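Side-chain contacts in aspergillopepsin-2 heavy chain (Aspergillus niger var. macrosporus, PDB 1Y43), which forms the heavy chain of a secreted two-chain acid endopeptidase of the peptidase G1 family, probably cutting proteins by a glutamic-type mechanism: residues B[27-32]-B[36-41]; B[109-114]-B[119-124]; B[130-135]-B[141-146]; B[159-164]-B[168-173]; B[42-47]-B[98-103]. All coordinates share one frame; numbering follows the deposited sequence.

Contacts 1 and 2 belong to the mixed sheet of this concanavalin-like fold, contacts 3 and 4 to the five-stranded antiparallel sheet packed against it; contact 5 joins the mixed sheet's strand 35-45 to the loop before strand 104-114. Along the chain they follow the order 1, 5, 2, 3, 4. Contact 5 continues strand 35-45 beyond contact 1, with centres about 23 Å apart. Contacts 1 and 2 lie closer, about 10 Å between centres, and touch through Asp28 with Phe112. The two sheets meet where contact 2 touches contact 4, Phe124 and Asp123 packing on strand 168-172. Contacts 3 and 4, with centres about 15 Å apart, join through Pro143. Contacts 1 to 4 thus lie within or beside hairpins of the two layers, whereas contact 5 links parts distant in sequence.

Contact 1 (B[27-32]-B[36-41]); sequences VDFCYE and TSYDAW. With SO4 (sulfate ion), chain E; SO4 (sulfate ion), chain D.
Asp28 and Asp39 sit opposite in register as a hydrogen-bonded pair of an antiparallel hairpin. Asp28 N donates to Asp39 O at 2.9 Å, and Asp39 N answers to Asp28 O at 3.2 Å. Cys30 and Ser37 repeat the pattern, the shorter bond being Cys30 N to Ser37 O, 2.8 Å. The two carboxylates lie side by side with planes 33° apart, Asp28 OD2 being 3.6 Å from Asp39 OD1; with Asp51 also near Asp39, this probably raises at least one pKa. Trp41 swings its indole across to bring NE1 within 3.0 Å of Asp28 OD1. Ser37 OG bonds weakly to a sulfate. On the other face Phe29 CB packs on Tyr38 CE1 at 3.5 Å, while Tyr38 OH is bonded to the backbone of the other protein chain. Tyr31 OH receives Gly34 N and donates to a second sulfate, both ions probably from the crystallisation liquor. Strand 4-13 flanks residues 27-32, tied to them by the Cys6-Cys30 disulfide, and strand 50-52 borders residues 36-41.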
# COMPACT_ATOMS: atom_id res chain seq x y z
N VAL B 27 -1.00 6.00 1.40
CA VAL B 27 -1.49 7.30 0.98
C VAL B 27 -2.53 7.17 -0.12
O VAL B 27 -2.42 6.29 -0.98
CB VAL B 27 -0.31 8.12 0.40
CG1 VAL B 27 -0.80 9.42 -0.20
CG2 VAL B 27 0.74 8.39 1.48
N ASP B 28 -3.58 7.99 -0.04
CA ASP B 28 -4.62 8.03 -1.07
C ASP B 28 -4.38 9.26 -1.93
O ASP B 28 -3.91 10.28 -1.42
CB ASP B 28 -6.02 8.22 -0.45
CG ASP B 28 -6.60 6.95 0.13
OD1 ASP B 28 -6.03 5.87 -0.03
OD2 ASP B 28 -7.68 7.03 0.75
N PHE B 29 -4.61 9.15 -3.23
CA PHE B 29 -4.48 10.30 -4.12
C PHE B 29 -5.76 10.38 -4.92
O PHE B 29 -6.16 9.40 -5.54
CB PHE B 29 -3.28 10.25 -5.09
CG PHE B 29 -2.54 8.95 -5.11
CD1 PHE B 29 -1.53 8.70 -4.19
CD2 PHE B 29 -2.83 7.99 -6.08
CE1 PHE B 29 -0.80 7.51 -4.24
CE2 PHE B 29 -2.11 6.79 -6.14
CZ PHE B 29 -1.10 6.56 -5.22
N CYS B 30 -6.44 11.52 -4.85
CA CYS B 30 -7.69 11.71 -5.57
C CYS B 30 -7.69 12.94 -6.46
O CYS B 30 -7.04 13.94 -6.15
CB CYS B 30 -8.86 11.81 -4.61
SG CYS B 30 -9.17 10.32 -3.61
N TYR B 31 -8.45 12.84 -7.54
CA TYR B 31 -8.59 13.90 -8.52
C TYR B 31 -10.07 14.17 -8.76
O TYR B 31 -10.87 13.23 -8.92
CB TYR B 31 -7.96 13.49 -9.85
CG TYR B 31 -8.31 14.47 -10.94
CD1 TYR B 31 -7.69 15.71 -10.99
CD2 TYR B 31 -9.34 14.22 -11.84
CE1 TYR B 31 -8.08 16.68 -11.91
CE2 TYR B 31 -9.75 15.19 -12.77
CZ TYR B 31 -9.11 16.41 -12.79
OH TYR B 31 -9.48 17.40 -13.68
N GLU B 32 -10.42 15.44 -8.85
CA GLU B 32 -11.79 15.83 -9.13
C GLU B 32 -11.80 17.26 -9.67
O GLU B 32 -11.33 18.17 -9.00
CB GLU B 32 -12.64 15.75 -7.87
CG GLU B 32 -14.11 15.92 -8.15
CD GLU B 32 -14.81 16.73 -7.08
OE1 GLU B 32 -14.72 16.34 -5.89
OE2 GLU B 32 -15.46 17.74 -7.44
N THR B 36 -6.79 18.25 -6.67
CA THR B 36 -6.30 16.98 -6.15
C THR B 36 -6.39 16.98 -4.63
O THR B 36 -6.39 18.05 -4.00
CB THR B 36 -4.82 16.71 -6.52
OG1 THR B 36 -4.00 17.74 -5.99
CG2 THR B 36 -4.65 16.62 -8.02
N SER B 37 -6.47 15.79 -4.05
CA SER B 37 -6.55 15.64 -2.61
C SER B 37 -5.65 14.45 -2.24
O SER B 37 -5.70 13.42 -2.91
CB SER B 37 -8.00 15.35 -2.19
OG SER B 37 -8.14 15.55 -0.80
N TYR B 38 -4.81 14.61 -1.21
CA TYR B 38 -3.89 13.56 -0.76
C TYR B 38 -4.02 13.39 0.75
O TYR B 38 -4.18 14.37 1.46
CB TYR B 38 -2.43 13.94 -1.05
CG TYR B 38 -2.07 14.12 -2.51
CD1 TYR B 38 -1.79 13.02 -3.31
CD2 TYR B 38 -2.02 15.40 -3.08
CE1 TYR B 38 -1.46 13.18 -4.66
CE2 TYR B 38 -1.69 15.57 -4.44
CZ TYR B 38 -1.41 14.46 -5.22
OH TYR B 38 -1.08 14.59 -6.55
N ASP B 39 -3.92 12.15 1.23
CA ASP B 39 -3.98 11.91 2.66
C ASP B 39 -3.22 10.64 3.03
O ASP B 39 -3.03 9.77 2.19
CB ASP B 39 -5.44 11.87 3.17
CG ASP B 39 -6.10 10.51 3.02
OD1 ASP B 39 -5.68 9.70 2.17
OD2 ASP B 39 -7.07 10.24 3.77
N ALA B 40 -2.74 10.57 4.27
CA ALA B 40 -2.03 9.39 4.74
C ALA B 40 -2.96 8.70 5.73
O ALA B 40 -3.70 9.36 6.46
CB ALA B 40 -0.71 9.79 5.40
N TRP B 41 -2.89 7.37 5.80
CA TRP B 41 -3.78 6.61 6.68
C TRP B 41 -3.14 5.31 7.15
O TRP B 41 -2.11 4.88 6.62
CB TRP B 41 -5.06 6.27 5.91
CG TRP B 41 -4.81 5.60 4.56
CD1 TRP B 41 -4.66 6.23 3.35
CD2 TRP B 41 -4.56 4.20 4.32
NE1 TRP B 41 -4.33 5.30 2.38
CE2 TRP B 41 -4.25 4.06 2.95
CE3 TRP B 41 -4.55 3.06 5.14
CZ2 TRP B 41 -3.94 2.83 2.37
CZ3 TRP B 41 -4.24 1.83 4.56
CH2 TRP B 41 -3.94 1.73 3.19
S SO4 E . -9.25 11.56 0.12
O1 SO4 E . -9.27 12.82 0.97
O2 SO4 E . -10.24 11.71 -1.01
O3 SO4 E . -7.86 11.37 -0.44
O4 SO4 E . -9.64 10.37 0.96
S SO4 D . -12.59 15.37 -15.61
O1 SO4 D . -11.58 16.37 -15.10
O2 SO4 D . -13.99 15.88 -15.38
O3 SO4 D . -12.35 15.14 -17.08
O4 SO4 D . -12.43 14.07 -14.85

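Contact 2 (B[109-114]-B[119-124]); sequences VEDFES and VAFADF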
# COMPACT_ATOMS: atom_id res chain seq x y z
N VAL B 109 -0.75 -0.94 -5.10
CA VAL B 109 -1.49 0.23 -5.57
C VAL B 109 -2.91 -0.38 -5.70
O VAL B 109 -3.12 -1.37 -6.42
CB VAL B 109 -0.99 0.79 -6.91
CG1 VAL B 109 -1.94 1.86 -7.42
CG2 VAL B 109 0.40 1.40 -6.74
N GLU B 110 -3.86 0.20 -5.00
CA GLU B 110 -5.21 -0.35 -4.96
C GLU B 110 -6.34 0.56 -5.41
O GLU B 110 -6.27 1.78 -5.29
CB GLU B 110 -5.50 -0.81 -3.53
CG GLU B 110 -6.93 -1.28 -3.28
CD GLU B 110 -7.18 -1.74 -1.85
OE1 GLU B 110 -6.24 -1.80 -1.03
OE2 GLU B 110 -8.34 -2.06 -1.54
N ASP B 111 -7.38 -0.08 -5.96
CA ASP B 111 -8.60 0.62 -6.32
C ASP B 111 -9.48 0.21 -5.13
O ASP B 111 -9.98 -0.91 -5.07
CB ASP B 111 -9.17 0.08 -7.64
CG ASP B 111 -10.42 0.84 -8.08
OD1 ASP B 111 -10.85 1.76 -7.35
OD2 ASP B 111 -10.98 0.52 -9.14
N PHE B 112 -9.60 1.10 -4.15
CA PHE B 112 -10.35 0.79 -2.93
C PHE B 112 -11.88 0.89 -3.04
O PHE B 112 -12.41 1.53 -3.94
CB PHE B 112 -9.81 1.62 -1.76
CG PHE B 112 -9.85 3.12 -1.98
CD1 PHE B 112 -10.98 3.84 -1.65
CD2 PHE B 112 -8.73 3.81 -2.48
CE1 PHE B 112 -11.02 5.23 -1.79
CE2 PHE B 112 -8.76 5.19 -2.62
CZ PHE B 112 -9.91 5.91 -2.28
N GLU B 113 -12.57 0.23 -2.12
CA GLU B 113 -14.04 0.26 -2.11
C GLU B 113 -14.53 1.59 -1.57
O GLU B 113 -13.96 2.12 -0.62
CB GLU B 113 -14.59 -0.81 -1.18
CG GLU B 113 -14.08 -2.19 -1.44
CD GLU B 113 -13.81 -2.94 -0.16
OE1 GLU B 113 -13.63 -2.28 0.90
OE2 GLU B 113 -13.77 -4.20 -0.20
N SER B 114 -15.57 2.13 -2.19
CA SER B 114 -16.16 3.38 -1.75
C SER B 114 -17.54 3.46 -2.37
O SER B 114 -17.69 3.39 -3.59
CB SER B 114 -15.32 4.59 -2.18
OG SER B 114 -15.79 5.78 -1.55
N VAL B 119 -13.99 2.65 -5.97
CA VAL B 119 -13.91 4.04 -6.38
C VAL B 119 -13.41 4.11 -7.83
O VAL B 119 -12.70 3.22 -8.30
CB VAL B 119 -12.95 4.84 -5.42
CG1 VAL B 119 -11.50 4.42 -5.60
CG2 VAL B 119 -13.12 6.33 -5.60
N ALA B 120 -13.88 5.10 -8.59
CA ALA B 120 -13.44 5.26 -9.97
C ALA B 120 -11.93 5.37 -9.86
O ALA B 120 -11.41 6.13 -9.04
CB ALA B 120 -14.03 6.52 -10.58
N PHE B 121 -11.23 4.57 -10.67
CA PHE B 121 -9.78 4.48 -10.64
C PHE B 121 -9.02 5.59 -11.36
O PHE B 121 -9.15 5.77 -12.57
CB PHE B 121 -9.40 3.11 -11.18
CG PHE B 121 -8.05 2.63 -10.75
CD1 PHE B 121 -7.63 2.74 -9.42
CD2 PHE B 121 -7.21 2.03 -11.67
CE1 PHE B 121 -6.38 2.24 -9.02
CE2 PHE B 121 -5.96 1.53 -11.29
CZ PHE B 121 -5.55 1.64 -9.97
N ALA B 122 -8.20 6.33 -10.61
CA ALA B 122 -7.43 7.44 -11.15
C ALA B 122 -6.22 7.02 -12.01
O ALA B 122 -5.62 5.97 -11.79
CB ALA B 122 -6.95 8.33 -10.02
N ASP B 123 -5.89 7.85 -13.00
CA ASP B 123 -4.70 7.62 -13.82
C ASP B 123 -3.59 8.33 -13.02
O ASP B 123 -3.52 9.56 -12.98
CB ASP B 123 -4.84 8.26 -15.20
CG ASP B 123 -3.61 8.06 -16.07
OD1 ASP B 123 -2.54 7.64 -15.56
OD2 ASP B 123 -3.70 8.32 -17.28
N PHE B 124 -2.76 7.54 -12.36
CA PHE B 124 -1.66 8.05 -11.54
C PHE B 124 -0.31 8.03 -12.27
O PHE B 124 0.72 8.28 -11.65
CB PHE B 124 -1.55 7.21 -10.25
CG PHE B 124 -1.52 5.72 -10.51
CD1 PHE B 124 -0.33 5.07 -10.83
CD2 PHE B 124 -2.69 4.97 -10.48
CE1 PHE B 124 -0.32 3.71 -11.13
CE2 PHE B 124 -2.68 3.61 -10.77
CZ PHE B 124 -1.50 2.98 -11.09
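Phe112 and Val119 lock the turn end of a hairpin that splays apart farther on, so that backbone pairing gives way to aromatic packing in the mixed sheet, between strands 104-114 and 117-121. The single backbone bond, Val119 N to Phe112 O, is 2.8 Å long and almost straight at 173°. The side chains of the same two residues also meet: Val119 CG1 sits squarely over one face of the Phe112 ring, 3.8 Å from its centroid, a CH-pi contact. Asp111, its CG anti to the backbone N (chi1 -177°), reaches across to place OD1 2.5 Å from Val119 O. Its OD2 is held by Gln153 NE2. The methylene of Asp111 leans on Phe121, CB to CD1 3.6 Å, and the carboxylate lies only 23° from the ring plane. Glu110 O meets the edge of that ring at CE1, 3.8 Å away. Where the two strands have parted, Val109 CG1 makes an off-centre CH-pi contact with Phe124, 3.9 Å from CE2. Phe121 and Phe124 carry this packing on to strand 168-172, making the apolar filling between the two sheets that is typical of a concanavalin-like beta sandwich.

Contact 3 (B[130-135]-B[141-146]); sequences TNAEAT and VGPSDA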
# COMPACT_ATOMS: atom_id res chain seq x y z
N THR B 130 10.76 2.10 -4.12
CA THR B 130 12.18 1.79 -4.11
C THR B 130 12.50 1.38 -2.68
O THR B 130 11.70 1.59 -1.77
CB THR B 130 13.05 2.99 -4.50
OG1 THR B 130 12.79 4.09 -3.62
CG2 THR B 130 12.78 3.39 -5.95
N ASN B 131 13.68 0.79 -2.50
CA ASN B 131 14.11 0.31 -1.18
C ASN B 131 12.97 -0.56 -0.62
O ASN B 131 12.58 -0.45 0.55
CB ASN B 131 14.43 1.50 -0.26
CG ASN B 131 15.65 2.29 -0.72
OD1 ASN B 131 16.73 1.73 -0.89
ND2 ASN B 131 15.47 3.57 -0.93
N ALA B 132 12.41 -1.39 -1.50
CA ALA B 132 11.32 -2.30 -1.18
C ALA B 132 11.90 -3.53 -0.50
O ALA B 132 12.49 -4.39 -1.16
CB ALA B 132 10.60 -2.69 -2.45
N GLU B 133 11.74 -3.59 0.81
CA GLU B 133 12.30 -4.68 1.61
C GLU B 133 11.34 -5.21 2.66
O GLU B 133 10.58 -4.45 3.27
CB GLU B 133 13.56 -4.17 2.34
CG GLU B 133 14.68 -3.70 1.40
CD GLU B 133 15.88 -3.11 2.12
OE1 GLU B 133 15.92 -3.12 3.37
OE2 GLU B 133 16.82 -2.65 1.43
N ALA B 134 11.38 -6.53 2.85
CA ALA B 134 10.57 -7.21 3.86
C ALA B 134 11.54 -7.95 4.78
O ALA B 134 12.58 -8.43 4.32
CB ALA B 134 9.61 -8.20 3.20
N THR B 135 11.22 -8.06 6.06
CA THR B 135 12.09 -8.75 7.00
C THR B 135 11.37 -9.99 7.50
O THR B 135 10.24 -9.91 7.97
CB THR B 135 12.46 -7.84 8.18
OG1 THR B 135 13.06 -6.65 7.67
CG2 THR B 135 13.46 -8.53 9.11
N VAL B 141 14.62 -9.38 2.58
CA VAL B 141 14.45 -9.89 1.22
C VAL B 141 13.71 -8.86 0.40
O VAL B 141 12.92 -8.06 0.93
CB VAL B 141 13.61 -11.21 1.18
CG1 VAL B 141 14.30 -12.33 1.96
CG2 VAL B 141 12.21 -10.97 1.72
N GLY B 142 14.01 -8.85 -0.89
CA GLY B 142 13.37 -7.93 -1.81
C GLY B 142 12.21 -8.59 -2.53
O GLY B 142 11.86 -9.75 -2.25
N PRO B 143 11.62 -7.91 -3.52
CA PRO B 143 10.49 -8.43 -4.29
C PRO B 143 10.77 -9.35 -5.49
O PRO B 143 9.83 -9.74 -6.20
CB PRO B 143 9.75 -7.16 -4.70
CG PRO B 143 10.86 -6.18 -4.91
CD PRO B 143 11.83 -6.47 -3.78
N SER B 144 12.02 -9.75 -5.69
CA SER B 144 12.42 -10.59 -6.83
C SER B 144 11.51 -11.79 -7.11
O SER B 144 11.05 -12.00 -8.24
CB SER B 144 13.86 -11.11 -6.64
OG SER B 144 14.81 -10.05 -6.65
N ASP B 145 11.22 -12.56 -6.06
CA ASP B 145 10.42 -13.77 -6.18
C ASP B 145 8.94 -13.58 -5.84
O ASP B 145 8.20 -14.56 -5.68
CB ASP B 145 10.99 -14.88 -5.29
CG ASP B 145 12.41 -15.27 -5.68
OD1 ASP B 145 12.69 -15.39 -6.87
OD2 ASP B 145 13.24 -15.47 -4.78
N ALA B 146 8.52 -12.32 -5.77
CA ALA B 146 7.14 -12.01 -5.43
C ALA B 146 6.16 -12.34 -6.55
O ALA B 146 6.53 -12.42 -7.72
CB ALA B 146 7.01 -10.53 -5.06
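Val141 N donates to Ala134 O at 2.8 Å, and Ala134 N returns a bond of 2.9 Å to Val141 O. This reciprocal, nearly straight pair is the hydrogen-bonded rung of an antiparallel hairpin, strands 126-136 and 139-141, at one border of the five-stranded sheet. On the side of the sheet that carries both side chains, Val141 CG2 lies between its own backbone N and carbonyl carbon, CG1 taking the place beside N (chi1 -61°). CG2 is thereby laid alongside Ala134, 4.1 Å from CB. The chain then leaves the pairing at Gly142 and enters a type I turn from Pro143 to Ala146, closed by Ala146 N to Pro143 O. Trp107 of the facing sheet packs on both Ala132 and Pro143, while a strand of the other protein chain pairs with residues around Glu133 and Ala134. The proline ring edge turns to strand 126-136, where CD lies 4.2 Å from Ala132 CB and 3.4 Å from Ala132 O, a buried carbonyl oxygen lacking any polar partner.

Contact 4 (B[159-164]-B[168-173]); sequences TETSVS and VTVTYV
Thr161 holds OG1 beside its backbone N and anti to the carbonyl carbon (chi1 -65°), while Val170, with CG1 anti to its N (chi1 180°), has CG2 beside N. Thr161 OG1 comes 3.7 Å from that CG2, the side chains crossing at a slant, within a non-hydrogen-bonded pair of the antiparallel hairpin of strands 156-163 and 168-172. Val170 CG1 also meets Thr159 CB at 4.0 Å, and Val163 CG1 touches Val168 CG1 at the far end of the row. Phe121 of strand 117-121 packs on Thr159, and Phe124 of the following loop on Val170. Both Thr159 OG1 and Thr161 OG1 are hydrogen-bonded to Asp150 OD1.

Four backbone bonds hold the strands, two between Glu160 and Thr171 and two between Ser162 and Thr169. The straightest, Thr169 N to Ser162 O, measures 2.8 Å with an angle of 178° at the hydrogen. On the opposite face one water donates to Glu160 O at 3.1 Å and is bonded to Ser162 OG and Thr171 OG1; Thr171 OG1 is also hydrogen-bonded to Ser126 OG. Past the last rung, Val173 CG2 comes across the Glu160 side chain at about a right angle, 3.5 Å from CG.

The hairpin is therefore two-sided: hydroxyls turned inward have an acid to answer them, whereas outer ones are met by water and by hydroxyls of strand 126-136, the water also serving Glu160 O, which already accepts Thr171 N.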
# COMPACT_ATOMS: atom_id res chain seq x y z
N THR B 159 -3.59 -1.88 -15.21
CA THR B 159 -2.22 -1.70 -14.73
C THR B 159 -1.26 -2.73 -15.30
O THR B 159 -1.67 -3.80 -15.76
CB THR B 159 -2.11 -1.82 -13.17
OG1 THR B 159 -2.47 -3.14 -12.75
CG2 THR B 159 -3.01 -0.81 -12.46
N GLU B 160 0.02 -2.38 -15.27
CA GLU B 160 1.11 -3.24 -15.69
C GLU B 160 2.16 -3.09 -14.58
O GLU B 160 2.60 -1.98 -14.27
CB GLU B 160 1.70 -2.82 -17.03
CG GLU B 160 0.88 -3.28 -18.23
CD GLU B 160 1.36 -2.69 -19.55
OE1 GLU B 160 2.47 -2.08 -19.57
OE2 GLU B 160 0.63 -2.81 -20.57
N THR B 161 2.56 -4.21 -13.99
CA THR B 161 3.51 -4.19 -12.90
C THR B 161 4.80 -4.90 -13.26
O THR B 161 4.79 -5.93 -13.94
CB THR B 161 2.88 -4.84 -11.64
OG1 THR B 161 1.77 -4.05 -11.20
CG2 THR B 161 3.89 -4.97 -10.51
N SER B 162 5.92 -4.33 -12.84
CA SER B 162 7.23 -4.92 -13.06
C SER B 162 8.01 -4.82 -11.75
O SER B 162 7.83 -3.88 -10.97
CB SER B 162 7.98 -4.21 -14.21
OG SER B 162 8.12 -2.82 -13.97
N VAL B 163 8.82 -5.84 -11.46
CA VAL B 163 9.61 -5.84 -10.24
C VAL B 163 11.08 -6.02 -10.56
O VAL B 163 11.44 -6.47 -11.66
CB VAL B 163 9.15 -6.96 -9.25
CG1 VAL B 163 7.68 -6.80 -8.91
CG2 VAL B 163 9.40 -8.34 -9.84
N SER B 164 11.93 -5.57 -9.65
CA SER B 164 13.37 -5.74 -9.81
C SER B 164 13.83 -6.34 -8.48
O SER B 164 12.99 -6.75 -7.64
CB SER B 164 14.06 -4.39 -10.08
OG SER B 164 14.13 -3.59 -8.91
N VAL B 168 9.46 -2.06 -7.08
CA VAL B 168 8.21 -2.50 -7.67
C VAL B 168 7.64 -1.28 -8.40
O VAL B 168 7.51 -0.22 -7.79
CB VAL B 168 7.20 -2.93 -6.58
CG1 VAL B 168 5.89 -3.39 -7.21
CG2 VAL B 168 7.79 -4.02 -5.70
N THR B 169 7.33 -1.41 -9.68
CA THR B 169 6.77 -0.31 -10.44
C THR B 169 5.39 -0.70 -10.97
O THR B 169 5.24 -1.77 -11.57
CB THR B 169 7.67 0.07 -11.66
OG1 THR B 169 8.94 0.53 -11.19
CG2 THR B 169 7.02 1.14 -12.51
N VAL B 170 4.39 0.12 -10.69
CA VAL B 170 3.03 -0.10 -11.16
C VAL B 170 2.71 1.05 -12.09
O VAL B 170 2.79 2.22 -11.70
CB VAL B 170 1.99 -0.10 -9.99
CG1 VAL B 170 0.58 -0.34 -10.54
CG2 VAL B 170 2.35 -1.16 -8.96
N THR B 171 2.35 0.73 -13.32
CA THR B 171 2.02 1.74 -14.32
C THR B 171 0.56 1.65 -14.73
O THR B 171 0.01 0.55 -14.91
CB THR B 171 2.88 1.57 -15.58
OG1 THR B 171 4.27 1.58 -15.21
CG2 THR B 171 2.61 2.71 -16.54
N TYR B 172 -0.09 2.80 -14.83
CA TYR B 172 -1.48 2.84 -15.24
C TYR B 172 -1.58 2.61 -16.75
O TYR B 172 -0.80 3.17 -17.53
CB TYR B 172 -2.12 4.18 -14.84
CG TYR B 172 -3.57 4.30 -15.26
CD1 TYR B 172 -4.59 3.88 -14.43
CD2 TYR B 172 -3.91 4.81 -16.52
CE1 TYR B 172 -5.92 3.95 -14.82
CE2 TYR B 172 -5.23 4.90 -16.92
CZ TYR B 172 -6.24 4.45 -16.06
OH TYR B 172 -7.56 4.53 -16.43
N VAL B 173 -2.54 1.78 -17.15
CA VAL B 173 -2.78 1.43 -18.54
C VAL B 173 -4.20 1.91 -18.90
O VAL B 173 -5.15 1.55 -18.16
CB VAL B 173 -2.73 -0.12 -18.75
CG1 VAL B 173 -2.99 -0.48 -20.17
CG2 VAL B 173 -1.42 -0.69 -18.29
OXT VAL B 173 -4.36 2.64 -19.89
O HOH W 1 5.51 -1.30 -15.06

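Contact 5 (B[42-47]-B[98-103]); sequences YEWYPD and GDLCET
The last residues of strand 35-45 meet the loop that leads into strand 104-114, and Trp44 makes most of the junction with Gly98 and Leu100. Its NE1 donates to Gly98 O at 2.9 Å. The bond is bent, 141° at the hydrogen, with the oxygen 25° out of the indole plane. With CG anti to the backbone N (chi1 -172°), the indole extends to the loop, where its benzo carbon CZ2 approaches Leu100 CG at 3.7 Å, and CH2 lies 3.9 Å from Leu100 CD1; the two side chains cross at a slant.

In the concanavalin-like sandwich this joins the mixed sheet to a loop far along the sequence. Phe92 meets Trp44 edge-to-face, and Ala69 packs on Leu100. Farther along, the loop is pinned by the Cys18-Cys101 disulfide and by Asp14, whose carboxylate accepts the backbone N-H groups of Cys101, Glu102 and Thr103.

Beyond Trp44 the chain bends through a cis peptide before Pro46, and Asp47 N bonds back to Trp44 O at 2.9 Å. Pro46 CB lies over the face of the Tyr45 ring, 4.0 Å above its plane. Its CD rests 4.1 Å from Gly98 N, an approach eased by the absence of a side chain on the glycine.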
# COMPACT_ATOMS: atom_id res chain seq x y z
N TYR B 42 -3.76 4.68 8.16
CA TYR B 42 -3.29 3.39 8.67
C TYR B 42 -4.53 2.53 8.89
O TYR B 42 -5.64 3.05 9.03
CB TYR B 42 -2.53 3.51 9.99
CG TYR B 42 -3.34 4.09 11.13
CD1 TYR B 42 -4.17 3.28 11.91
CD2 TYR B 42 -3.29 5.46 11.41
CE1 TYR B 42 -4.92 3.82 12.94
CE2 TYR B 42 -4.03 6.01 12.44
CZ TYR B 42 -4.85 5.19 13.20
OH TYR B 42 -5.59 5.74 14.22
N GLU B 43 -4.34 1.22 8.92
CA GLU B 43 -5.44 0.31 9.14
C GLU B 43 -4.99 -1.06 9.56
O GLU B 43 -3.99 -1.58 9.05
CB GLU B 43 -6.28 0.17 7.86
CG GLU B 43 -7.41 -0.88 7.98
CD GLU B 43 -8.44 -0.81 6.85
OE1 GLU B 43 -8.15 -0.24 5.77
OE2 GLU B 43 -9.57 -1.29 7.09
N TRP B 44 -5.67 -1.61 10.54
CA TRP B 44 -5.41 -2.97 10.96
C TRP B 44 -6.76 -3.66 10.70
O TRP B 44 -7.64 -3.70 11.56
CB TRP B 44 -5.01 -3.08 12.44
CG TRP B 44 -4.55 -4.49 12.83
CD1 TRP B 44 -5.23 -5.67 12.64
CD2 TRP B 44 -3.31 -4.85 13.42
NE1 TRP B 44 -4.48 -6.73 13.07
CE2 TRP B 44 -3.29 -6.25 13.56
CE3 TRP B 44 -2.19 -4.11 13.85
CZ2 TRP B 44 -2.20 -6.94 14.11
CZ3 TRP B 44 -1.11 -4.80 14.39
CH2 TRP B 44 -1.12 -6.20 14.51
N TYR B 45 -6.94 -4.10 9.45
CA TYR B 45 -8.16 -4.78 9.04
C TYR B 45 -8.38 -5.97 9.97
O TYR B 45 -7.42 -6.68 10.28
CB TYR B 45 -7.98 -5.23 7.58
CG TYR B 45 -9.12 -6.05 7.03
CD1 TYR B 45 -9.15 -7.43 7.21
CD2 TYR B 45 -10.15 -5.45 6.32
CE1 TYR B 45 -10.20 -8.21 6.69
CE2 TYR B 45 -11.20 -6.21 5.79
CZ TYR B 45 -11.22 -7.59 5.98
OH TYR B 45 -12.27 -8.34 5.49
N PRO B 46 -9.64 -6.30 10.32
CA PRO B 46 -10.93 -5.71 9.95
C PRO B 46 -11.40 -4.41 10.58
O PRO B 46 -12.56 -4.03 10.38
CB PRO B 46 -11.90 -6.85 10.20
CG PRO B 46 -11.37 -7.45 11.43
CD PRO B 46 -9.86 -7.49 11.16
N ASP B 47 -10.57 -3.73 11.36
CA ASP B 47 -10.97 -2.44 11.91
C ASP B 47 -10.93 -1.45 10.73
O ASP B 47 -10.40 -1.76 9.66
CB ASP B 47 -9.97 -2.00 12.99
CG ASP B 47 -10.49 -0.87 13.88
OD1 ASP B 47 -11.60 -0.33 13.67
OD2 ASP B 47 -9.77 -0.52 14.84
N GLY B 98 -8.04 -8.57 14.72
CA GLY B 98 -7.62 -9.73 13.96
C GLY B 98 -6.16 -10.09 14.12
O GLY B 98 -5.29 -9.22 14.26
N ASP B 99 -5.88 -11.38 14.10
CA ASP B 99 -4.51 -11.88 14.24
C ASP B 99 -3.84 -12.05 12.91
O ASP B 99 -4.42 -12.60 11.98
CB ASP B 99 -4.48 -13.24 14.96
CG ASP B 99 -4.83 -13.14 16.42
OD1 ASP B 99 -4.76 -12.02 16.99
OD2 ASP B 99 -5.18 -14.18 17.01
N LEU B 100 -2.59 -11.60 12.82
CA LEU B 100 -1.81 -11.75 11.61
C LEU B 100 -1.32 -13.19 11.49
O LEU B 100 -1.22 -13.89 12.49
CB LEU B 100 -0.57 -10.86 11.69
CG LEU B 100 -0.80 -9.36 11.72
CD1 LEU B 100 0.55 -8.67 11.95
CD2 LEU B 100 -1.44 -8.93 10.41
N CYS B 101 -1.08 -13.64 10.27
CA CYS B 101 -0.50 -14.97 10.04
C CYS B 101 0.99 -14.75 9.76
O CYS B 101 1.80 -15.65 9.92
CB CYS B 101 -1.06 -15.64 8.79
SG CYS B 101 -2.85 -15.75 8.65
N GLU B 102 1.32 -13.55 9.26
CA GLU B 102 2.67 -13.16 8.89
C GLU B 102 3.17 -13.96 7.68
O GLU B 102 4.37 -14.25 7.55
CB GLU B 102 3.63 -13.23 10.09
CG GLU B 102 3.22 -12.27 11.19
CD GLU B 102 4.18 -12.24 12.37
OE1 GLU B 102 5.06 -13.11 12.48
OE2 GLU B 102 4.03 -11.32 13.20
N THR B 103 2.25 -14.26 6.77
CA THR B 103 2.57 -15.03 5.57
C THR B 103 2.65 -14.21 4.29
O THR B 103 3.09 -14.73 3.27
CB THR B 103 1.60 -16.22 5.38
OG1 THR B 103 0.25 -15.74 5.34
CG2 THR B 103 1.75 -17.22 6.54